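Local coordinates for glutamate receptor IIB (Drosophila melanogaster, PDB 4WXJ), which binds glutamate in its bilobed extracellular ligand-binding domain, the part crystallised here, and probably thereby gates a postsynaptic cation channel of muscle, at residues 187-192 against 212-217; 17-22 against 204-209; 52-57 against 237-242. All coordinates share one frame; numbering follows the deposited sequence.

Overall arrangement
Going from the N terminus, the loop 17-22 opens contact 2 and the end of helix 42-54 opens contact 3 before any loop closes. Helix 181-191 then opens contact 1, helix 201-208 closes contact 2, strand 214-230 closes contact 1 and helix 237-250 closes contact 3. Contacts 1 and 2 therefore cross, as do contacts 2 and 3, while contact 1 is nested within contact 3. Contacts 1 and 3 lie in different lobes, on opposite sides of the chain's centre, with centres about 40 Å apart. Contact 2 bridges the lobes and touches contact 1 through Val208 and Leu214. Thus one short closure accompanies two of about 180 residues, one within a lobe and one between lobes.

Contact 1: 187-192 against 212-217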
loop_
_atom_site.group_PDB
_atom_site.type_symbol
_atom_site.label_atom_id
_atom_site.label_comp_id
_atom_site.label_asym_id
_atom_site.label_seq_id
_atom_site.Cartn_x
_atom_site.Cartn_y
_atom_site.Cartn_z
ATOM N N ARG A 187 14.933 2.825 7.251
ATOM C CA ARG A 187 15.202 3.930 8.162
ATOM C C ARG A 187 15.036 3.515 9.625
ATOM O O ARG A 187 15.774 3.982 10.488
ATOM C CB ARG A 187 14.290 5.115 7.845
ATOM C CG ARG A 187 14.625 6.365 8.635
ATOM C CD ARG A 187 13.882 7.581 8.110
ATOM N NE ARG A 187 14.099 8.750 8.955
ATOM C CZ ARG A 187 13.556 9.944 8.740
ATOM N NH1 ARG A 187 12.757 10.139 7.698
ATOM N NH2 ARG A 187 13.813 10.947 9.570
ATOM N N VAL A 188 14.068 2.647 9.905
ATOM C CA VAL A 188 13.876 2.149 11.264
ATOM C C VAL A 188 15.074 1.299 11.685
ATOM O O VAL A 188 15.554 1.400 12.815
ATOM C CB VAL A 188 12.584 1.313 11.392
ATOM C CG1 VAL A 188 12.481 0.680 12.781
ATOM C CG2 VAL A 188 11.365 2.176 11.125
ATOM N N LYS A 189 15.546 0.460 10.769
ATOM C CA LYS A 189 16.689 -0.406 11.037
ATOM C C LYS A 189 17.956 0.412 11.284
ATOM O O LYS A 189 18.672 0.184 12.258
ATOM C CB LYS A 189 16.899 -1.379 9.871
ATOM C CG LYS A 189 15.827 -2.460 9.784
ATOM C CD LYS A 189 15.632 -2.982 8.366
ATOM C CE LYS A 189 16.768 -3.885 7.921
ATOM N NZ LYS A 189 16.499 -4.467 6.573
ATOM N N LEU A 190 18.218 1.374 10.406
ATOM C CA LEU A 190 19.417 2.201 10.504
ATOM C C LEU A 190 19.402 3.115 11.729
ATOM O O LEU A 190 20.456 3.504 12.231
ATOM C CB LEU A 190 19.576 3.049 9.240
ATOM C CG LEU A 190 19.891 2.296 7.945
ATOM C CD1 LEU A 190 19.699 3.209 6.742
ATOM C CD2 LEU A 190 21.307 1.744 7.975
ATOM N N SER A 191 18.207 3.453 12.203
ATOM C CA SER A 191 18.050 4.444 13.264
ATOM C C SER A 191 18.212 3.856 14.666
ATOM O O SER A 191 18.311 4.597 15.644
ATOM C CB SER A 191 16.683 5.118 13.138
ATOM O OG SER A 191 16.630 5.929 11.976
ATOM N N LYS A 192 18.227 2.530 14.762
ATOM C CA LYS A 192 18.508 1.844 16.024
ATOM C C LYS A 192 17.512 2.178 17.142
ATOM O O LYS A 192 17.768 1.893 18.314
ATOM C CB LYS A 192 19.934 2.174 16.486
ATOM C CG LYS A 192 20.931 1.045 16.289
ATOM C CD LYS A 192 21.118 0.711 14.820
ATOM C CE LYS A 192 22.361 -0.134 14.607
ATOM N NZ LYS A 192 22.441 -0.680 13.226
ATOM N N CYS A 212 14.376 -9.535 12.205
ATOM C CA CYS A 212 14.217 -9.921 13.604
ATOM C C CYS A 212 14.505 -8.789 14.593
ATOM O O CYS A 212 14.163 -8.894 15.769
ATOM C CB CYS A 212 15.123 -11.115 13.914
ATOM S SG CYS A 212 14.864 -12.554 12.834
ATOM N N GLU A 213 15.126 -7.711 14.124
ATOM C CA GLU A 213 15.447 -6.589 15.001
ATOM C C GLU A 213 14.278 -5.607 15.114
ATOM O O GLU A 213 14.379 -4.587 15.798
ATOM C CB GLU A 213 16.703 -5.857 14.509
ATOM C CG GLU A 213 16.555 -5.057 13.213
ATOM C CD GLU A 213 16.771 -5.893 11.966
ATOM O OE1 GLU A 213 16.253 -7.027 11.905
ATOM O OE2 GLU A 213 17.468 -5.413 11.046
ATOM N N LEU A 214 13.170 -5.928 14.448
ATOM C CA LEU A 214 12.006 -5.046 14.401
ATOM C C LEU A 214 10.789 -5.676 15.072
ATOM O O LEU A 214 10.678 -6.896 15.166
ATOM C CB LEU A 214 11.670 -4.697 12.952
ATOM C CG LEU A 214 12.804 -4.089 12.128
ATOM C CD1 LEU A 214 12.331 -3.817 10.710
ATOM C CD2 LEU A 214 13.326 -2.816 12.778
ATOM N N THR A 215 9.875 -4.826 15.533
ATOM C CA THR A 215 8.645 -5.287 16.169
ATOM C C THR A 215 7.523 -4.272 15.979
ATOM O O THR A 215 7.762 -3.131 15.579
ATOM C CB THR A 215 8.850 -5.542 17.678
ATOM O OG1 THR A 215 7.659 -6.114 18.238
ATOM C CG2 THR A 215 9.186 -4.246 18.411
ATOM N N GLN A 216 6.299 -4.698 16.273
ATOM C CA GLN A 216 5.135 -3.826 16.185
ATOM C C GLN A 216 4.840 -3.214 17.550
ATOM O O GLN A 216 4.884 -3.908 18.566
ATOM C CB GLN A 216 3.920 -4.606 15.674
ATOM C CG GLN A 216 2.657 -3.762 15.497
ATOM C CD GLN A 216 1.446 -4.583 15.088
ATOM O OE1 GLN A 216 0.317 -4.259 15.452
ATOM N NE2 GLN A 216 1.673 -5.645 14.320
ATOM N N ILE A 217 4.550 -1.915 17.568
ATOM C CA ILE A 217 4.137 -1.238 18.793
ATOM C C ILE A 217 2.622 -1.071 18.818
ATOM O O ILE A 217 2.034 -0.506 17.897
ATOM C CB ILE A 217 4.806 0.145 18.940
ATOM C CG1 ILE A 217 6.309 -0.021 19.173
ATOM C CG2 ILE A 217 4.171 0.933 20.096
ATOM C CD1 ILE A 217 7.085 1.286 19.222
#
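Val188 and Leu214 meet where a helix packs on an edge strand of the mixed sheet in one lobe of the bilobed glutamate-binding domain, a layered alpha/beta fold of the periplasmic-binding-protein type. Their branched ends cross obliquely, methyl against methyl: Val188 CG1 stands 3.6 Å from Leu214 CD2. Both CB atoms point at the opposing segment, and on the valine the touching branch is CG1, which lies opposite the backbone N (chi1 174°). Leu214 also rests on Leu121 of the adjoining strand, and Val188 reaches Tyr195 and Phe197, which makes this pair the buried side of the contact.

Lys189 presents its flank to the leucine instead of its charged tip. The aliphatic chain runs at about a right angle to Leu214, with Lys189 CG 3.9 Å from Leu214 CD1. The same Lys189 CG is 3.6 Å from Glu213 OE2, and Lys189 CE touches Glu213 OE2 again at 3.5 Å. The bend at chi3 (74°) sets CE beside that oxygen, and the extended last bond carries the ammonium away, so Lys189 NZ remains 4.7 Å from Glu213 OE2; opposite charges are near each other without an ion pair, although some electrostatic attraction is likely. The lysine's hydrogen bond goes to Asn211 OD1, just before the strand segment. Backbone bonds fix the platform on which these side chains stand: Thr215 and Ile217 pair with Ser122 and Ile120 of strand 108-123, and Glu213 with Lys124 just after it.

No hydrogen bond joins the two segments; one side-chain bond lies within the helix. Near its end Ser191 folds back on the preceding turn: Ser191 OG donates to Arg187 O at 2.6 Å, tilted 26° out of the carbonyl plane.

Contact 2: 17-22 against 204-209; sequences VGKPYF and LQYYVQ
Pro20 lies over one face of the Tyr206 ring, a meeting of the two lobes of the clamshell-like glutamate-binding domain: loop 17-22 belongs to one lobe and helix 201-208 to the other. With glutamate bound, such a contact is consistent with a closed cleft. The principal interaction is CH-pi. Pro20 CD sits 3.8 Å from the centroid of the Tyr206 ring and 14° off its normal. The cis peptide bond between Lys19 and Pro20 shapes the turn that offers this proline to the ring.

Apolar contacts extend the overlap toward the ring's rim, with Pro20 CG 3.5 Å from Tyr206 CD1 and Pro20 CB equally close to Tyr206 CE1. Beyond them the aliphatic start of Lys19 meets the phenol end, Lys19 CB being 3.6 Å from Tyr206 OH, while the end of the lysine chain leads away. Phe261 of helix 252-261 touches both Pro20 and Tyr206, so a third element shares this junction.

Aromatic packing within the helix probably helps hold the tyrosine: Tyr206 CD2 lies over the centre of the Tyr207 ring, 3.7 Å above its plane. A chi1 of 175° carries Tyr206 out from the helix toward the loop.

No hydrogen bond joins the two segments, though Tyr21 OH bonds to Asn203 OD1, linking loop and helix. Within 204-209, Gln205 NE2 donates to Gln209 OE1. In the loop, Tyr21 and Phe22 form a classic beta bulge opposite Gly18: Gly18 O receives both Tyr21 N and Phe22 N, and Gly18 N donates to Phe22 O at 2.7 Å.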
loop_
_atom_site.group_PDB
_atom_site.type_symbol
_atom_site.label_atom_id
_atom_site.label_comp_id
_atom_site.label_asym_id
_atom_site.label_seq_id
_atom_site.Cartn_x
_atom_site.Cartn_y
_atom_site.Cartn_z
ATOM N N VAL A 17 6.615 -1.310 -8.417
ATOM C CA VAL A 17 7.523 -2.310 -7.872
ATOM C C VAL A 17 7.577 -2.203 -6.355
ATOM O O VAL A 17 7.945 -1.167 -5.804
ATOM C CB VAL A 17 8.937 -2.160 -8.460
ATOM C CG1 VAL A 17 9.907 -3.132 -7.797
ATOM C CG2 VAL A 17 8.902 -2.386 -9.967
ATOM N N GLY A 18 7.207 -3.287 -5.685
ATOM C CA GLY A 18 7.198 -3.324 -4.236
ATOM C C GLY A 18 6.707 -4.668 -3.746
ATOM O O GLY A 18 5.569 -5.058 -4.008
ATOM N N LYS A 19 7.573 -5.383 -3.040
ATOM C CA LYS A 19 7.246 -6.716 -2.561
ATOM C C LYS A 19 6.271 -6.640 -1.393
ATOM O O LYS A 19 6.259 -5.649 -0.664
ATOM C CB LYS A 19 8.513 -7.456 -2.142
ATOM C CG LYS A 19 9.461 -7.749 -3.291
ATOM C CD LYS A 19 10.764 -8.345 -2.792
ATOM C CE LYS A 19 11.671 -8.744 -3.945
ATOM N NZ LYS A 19 13.020 -9.165 -3.472
ATOM N N PRO A 20 5.457 -7.691 -1.200
ATOM C CA PRO A 20 5.373 -8.923 -1.992
ATOM C C PRO A 20 4.333 -8.870 -3.113
ATOM O O PRO A 20 3.941 -9.913 -3.634
ATOM C CB PRO A 20 4.981 -9.965 -0.947
ATOM C CG PRO A 20 4.122 -9.206 0.005
ATOM C CD PRO A 20 4.655 -7.789 0.033
ATOM N N TYR A 21 3.901 -7.670 -3.485
ATOM C CA TYR A 21 2.797 -7.523 -4.428
ATOM C C TYR A 21 3.252 -7.637 -5.877
ATOM O O TYR A 21 2.609 -8.309 -6.685
ATOM C CB TYR A 21 2.097 -6.180 -4.205
ATOM C CG TYR A 21 1.677 -5.972 -2.770
ATOM C CD1 TYR A 21 0.492 -6.514 -2.288
ATOM C CD2 TYR A 21 2.471 -5.247 -1.892
ATOM C CE1 TYR A 21 0.108 -6.333 -0.974
ATOM C CE2 TYR A 21 2.095 -5.062 -0.578
ATOM C CZ TYR A 21 0.914 -5.612 -0.122
ATOM O OH TYR A 21 0.532 -5.424 1.186
ATOM N N PHE A 22 4.362 -6.984 -6.201
ATOM C CA PHE A 22 4.846 -6.932 -7.574
ATOM C C PHE A 22 6.337 -6.625 -7.595
ATOM O O PHE A 22 6.778 -5.620 -7.041
ATOM C CB PHE A 22 4.071 -5.875 -8.363
ATOM C CG PHE A 22 4.368 -5.869 -9.833
ATOM C CD1 PHE A 22 5.371 -5.066 -10.349
ATOM C CD2 PHE A 22 3.634 -6.656 -10.702
ATOM C CE1 PHE A 22 5.641 -5.056 -11.702
ATOM C CE2 PHE A 22 3.898 -6.650 -12.056
ATOM C CZ PHE A 22 4.902 -5.847 -12.557
ATOM N N LEU A 204 3.515 -4.217 7.261
ATOM C CA LEU A 204 4.241 -4.335 8.517
ATOM C C LEU A 204 4.514 -5.799 8.832
ATOM O O LEU A 204 5.626 -6.160 9.219
ATOM C CB LEU A 204 3.456 -3.686 9.659
ATOM C CG LEU A 204 4.239 -3.468 10.960
ATOM C CD1 LEU A 204 3.712 -2.247 11.693
ATOM C CD2 LEU A 204 4.170 -4.687 11.865
ATOM N N GLN A 205 3.492 -6.635 8.668
ATOM C CA GLN A 205 3.625 -8.066 8.913
ATOM C C GLN A 205 4.696 -8.663 8.012
ATOM O O GLN A 205 5.526 -9.454 8.459
ATOM C CB GLN A 205 2.294 -8.784 8.679
ATOM C CG GLN A 205 2.343 -10.285 8.962
ATOM C CD GLN A 205 1.109 -11.022 8.472
ATOM O OE1 GLN A 205 0.277 -10.465 7.757
ATOM N NE2 GLN A 205 0.989 -12.287 8.858
ATOM N N TYR A 206 4.668 -8.280 6.739
ATOM C CA TYR A 206 5.617 -8.797 5.764
ATOM C C TYR A 206 7.059 -8.522 6.169
ATOM O O TYR A 206 7.912 -9.407 6.082
ATOM C CB TYR A 206 5.357 -8.192 4.386
ATOM C CG TYR A 206 6.390 -8.596 3.362
ATOM C CD1 TYR A 206 6.292 -9.808 2.689
ATOM C CD2 TYR A 206 7.471 -7.774 3.073
ATOM C CE1 TYR A 206 7.237 -10.184 1.755
ATOM C CE2 TYR A 206 8.421 -8.143 2.140
ATOM C CZ TYR A 206 8.299 -9.350 1.485
ATOM O OH TYR A 206 9.240 -9.722 0.555
ATOM N N TYR A 207 7.327 -7.298 6.614
ATOM C CA TYR A 207 8.692 -6.876 6.910
ATOM C C TYR A 207 9.154 -7.300 8.302
ATOM O O TYR A 207 10.327 -7.617 8.495
ATOM C CB TYR A 207 8.821 -5.357 6.759
ATOM C CG TYR A 207 8.973 -4.911 5.322
ATOM C CD1 TYR A 207 10.182 -5.064 4.657
ATOM C CD2 TYR A 207 7.917 -4.331 4.635
ATOM C CE1 TYR A 207 10.332 -4.659 3.345
ATOM C CE2 TYR A 207 8.056 -3.921 3.322
ATOM C CZ TYR A 207 9.268 -4.089 2.682
ATOM O OH TYR A 207 9.417 -3.685 1.375
ATOM N N VAL A 208 8.242 -7.313 9.268
ATOM C CA VAL A 208 8.615 -7.650 10.638
ATOM C C VAL A 208 8.989 -9.131 10.737
ATOM O O VAL A 208 9.813 -9.520 11.564
ATOM C CB VAL A 208 7.482 -7.316 11.638
ATOM C CG1 VAL A 208 6.383 -8.375 11.607
ATOM C CG2 VAL A 208 8.041 -7.168 13.044
ATOM N N GLN A 209 8.385 -9.948 9.879
ATOM C CA GLN A 209 8.679 -11.376 9.843
ATOM C C GLN A 209 10.039 -11.679 9.214
ATOM O O GLN A 209 10.609 -12.745 9.443
ATOM C CB GLN A 209 7.581 -12.113 9.073
ATOM C CG GLN A 209 6.261 -12.206 9.825
ATOM C CD GLN A 209 5.134 -12.849 9.018
ATOM O OE1 GLN A 209 4.070 -13.146 9.565
ATOM N NE2 GLN A 209 5.359 -13.061 7.720
#

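Contact 3: 52-57 against 237-242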
loop_
_atom_site.group_PDB
_atom_site.type_symbol
_atom_site.label_atom_id
_atom_site.label_comp_id
_atom_site.label_asym_id
_atom_site.label_seq_id
_atom_site.Cartn_x
_atom_site.Cartn_y
_atom_site.Cartn_z
ATOM N N GLN A 52 -8.314 -15.433 -15.566
ATOM C CA GLN A 52 -8.894 -16.736 -15.859
ATOM C C GLN A 52 -10.360 -16.770 -15.438
ATOM O O GLN A 52 -11.184 -17.433 -16.067
ATOM C CB GLN A 52 -8.117 -17.845 -15.147
ATOM C CG GLN A 52 -8.280 -19.214 -15.784
ATOM C CD GLN A 52 -8.414 -20.324 -14.762
ATOM O OE1 GLN A 52 -7.773 -20.300 -13.710
ATOM N NE2 GLN A 52 -9.256 -21.305 -15.065
ATOM N N GLU A 53 -10.678 -16.045 -14.369
ATOM C CA GLU A 53 -12.032 -16.016 -13.830
ATOM C C GLU A 53 -12.943 -15.117 -14.662
ATOM O O GLU A 53 -14.089 -15.470 -14.944
ATOM C CB GLU A 53 -12.012 -15.536 -12.376
ATOM C CG GLU A 53 -13.358 -15.609 -11.670
ATOM C CD GLU A 53 -13.854 -17.032 -11.500
ATOM O OE1 GLU A 53 -13.014 -17.951 -11.400
ATOM O OE2 GLU A 53 -15.086 -17.229 -11.470
ATOM N N CYS A 54 -12.424 -13.957 -15.051
ATOM C CA CYS A 54 -13.209 -12.952 -15.764
ATOM C C CYS A 54 -12.981 -13.002 -17.274
ATOM O O CYS A 54 -13.650 -12.299 -18.031
ATOM C CB CYS A 54 -12.872 -11.557 -15.237
ATOM S SG CYS A 54 -13.092 -11.369 -13.453
ATOM N N LYS A 55 -12.031 -13.831 -17.699
ATOM C CA LYS A 55 -11.713 -14.012 -19.115
ATOM C C LYS A 55 -11.287 -12.710 -19.788
ATOM O O LYS A 55 -12.088 -12.035 -20.436
ATOM C CB LYS A 55 -12.906 -14.619 -19.861
ATOM C CG LYS A 55 -13.335 -15.988 -19.343
ATOM C CD LYS A 55 -12.174 -16.977 -19.337
ATOM C CE LYS A 55 -12.604 -18.353 -18.865
ATOM N NZ LYS A 55 -11.426 -19.222 -18.592
ATOM N N PHE A 56 -10.012 -12.369 -19.622
ATOM C CA PHE A 56 -9.411 -11.241 -20.320
ATOM C C PHE A 56 -7.904 -11.445 -20.412
ATOM O O PHE A 56 -7.315 -12.140 -19.582
ATOM C CB PHE A 56 -9.732 -9.914 -19.614
ATOM C CG PHE A 56 -9.198 -9.816 -18.206
ATOM C CD1 PHE A 56 -7.860 -9.543 -17.969
ATOM C CD2 PHE A 56 -10.044 -9.973 -17.119
ATOM C CE1 PHE A 56 -7.373 -9.447 -16.677
ATOM C CE2 PHE A 56 -9.562 -9.875 -15.824
ATOM C CZ PHE A 56 -8.226 -9.612 -15.604
ATOM N N ASP A 57 -7.287 -10.853 -21.429
ATOM C CA ASP A 57 -5.833 -10.799 -21.514
ATOM C C ASP A 57 -5.360 -9.528 -20.828
ATOM O O ASP A 57 -6.153 -8.618 -20.587
ATOM C CB ASP A 57 -5.358 -10.841 -22.966
ATOM C CG ASP A 57 -5.261 -12.254 -23.502
ATOM O OD1 ASP A 57 -4.170 -12.854 -23.397
ATOM O OD2 ASP A 57 -6.273 -12.766 -24.024
ATOM N N ARG A 237 -15.853 -2.977 -14.422
ATOM C CA ARG A 237 -15.694 -2.849 -12.978
ATOM C C ARG A 237 -16.428 -3.972 -12.252
ATOM O O ARG A 237 -15.845 -4.672 -11.423
ATOM C CB ARG A 237 -16.209 -1.489 -12.503
ATOM C CG ARG A 237 -16.160 -1.287 -10.992
ATOM C CD ARG A 237 -16.689 0.085 -10.607
ATOM N NE ARG A 237 -18.050 0.295 -11.096
ATOM C CZ ARG A 237 -19.157 -0.007 -10.421
ATOM N NH1 ARG A 237 -19.091 -0.527 -9.202
ATOM N NH2 ARG A 237 -20.342 0.227 -10.965
ATOM N N SER A 238 -17.709 -4.134 -12.572
ATOM C CA SER A 238 -18.538 -5.163 -11.954
ATOM C C SER A 238 -17.995 -6.552 -12.256
ATOM O O SER A 238 -18.006 -7.434 -11.398
ATOM C CB SER A 238 -19.983 -5.052 -12.443
ATOM O OG SER A 238 -20.556 -3.812 -12.066
ATOM N N ASN A 239 -17.526 -6.740 -13.483
ATOM C CA ASN A 239 -16.949 -8.013 -13.890
ATOM C C ASN A 239 -15.744 -8.368 -13.020
ATOM O O ASN A 239 -15.578 -9.518 -12.617
ATOM C CB ASN A 239 -16.558 -7.963 -15.368
ATOM C CG ASN A 239 -15.859 -9.225 -15.834
ATOM O OD1 ASN A 239 -14.885 -9.163 -16.583
ATOM N ND2 ASN A 239 -16.351 -10.378 -15.392
ATOM N N LEU A 240 -14.915 -7.375 -12.718
ATOM C CA LEU A 240 -13.766 -7.585 -11.844
ATOM C C LEU A 240 -14.202 -7.839 -10.400
ATOM O O LEU A 240 -13.630 -8.684 -9.710
ATOM C CB LEU A 240 -12.823 -6.380 -11.897
ATOM C CG LEU A 240 -11.921 -6.258 -13.129
ATOM C CD1 LEU A 240 -11.221 -4.908 -13.145
ATOM C CD2 LEU A 240 -10.894 -7.380 -13.169
ATOM N N SER A 241 -15.218 -7.108 -9.950
ATOM C CA SER A 241 -15.685 -7.216 -8.571
ATOM C C SER A 241 -16.303 -8.582 -8.280
ATOM O O SER A 241 -16.048 -9.173 -7.230
ATOM C CB SER A 241 -16.699 -6.113 -8.266
ATOM O OG SER A 241 -16.073 -4.844 -8.232
ATOM N N VAL A 242 -17.120 -9.076 -9.205
ATOM C CA VAL A 242 -17.748 -10.384 -9.042
ATOM C C VAL A 242 -16.674 -11.467 -8.998
ATOM O O VAL A 242 -16.795 -12.447 -8.262
ATOM C CB VAL A 242 -18.753 -10.678 -10.179
ATOM C CG1 VAL A 242 -19.244 -12.120 -10.117
ATOM C CG2 VAL A 242 -19.937 -9.723 -10.097
#
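Cys54 and Asn239 form the tight part of a contact in which the end of helix 42-54 and the residues that follow it pack against the first turns of helix 237-250, within a single lobe of the glutamate-binding domain. The sulfur approaches the helix backbone, with Cys54 SG 3.2 Å from Asn239 O. The asparagine amide comes from beside it, bringing Asn239 OD1 to 3.4 Å from Cys54 CB; its CG lies anti to the backbone N (chi1 176°), which swings the amide across to the cysteine.

Deeper in, Phe56 and Leu240 meet at about a right angle, with Phe56 CE2 3.9 Å from Leu240 CD2. Tyr11 meets the phenylalanine ring and Thr110 touches the leucine, so this apolar pair belongs to the lobe's interior.

Toward solvent the packing thins. The side chain of Glu53 stays 5.8 Å from the other segment at its nearest, and Glu53 OE2 forms a long, weak ion pair with Arg246. Lys55, at positive phi just past the helix, turns away, and Lys55 NZ donates to a lone pair of Gln52 O at 3.1 Å.

With no charged pair joining the segments, their cohesion should depend largely on the carbon contacts around the cysteine and phenylalanine, together with the close approach of sulfur to carbonyl.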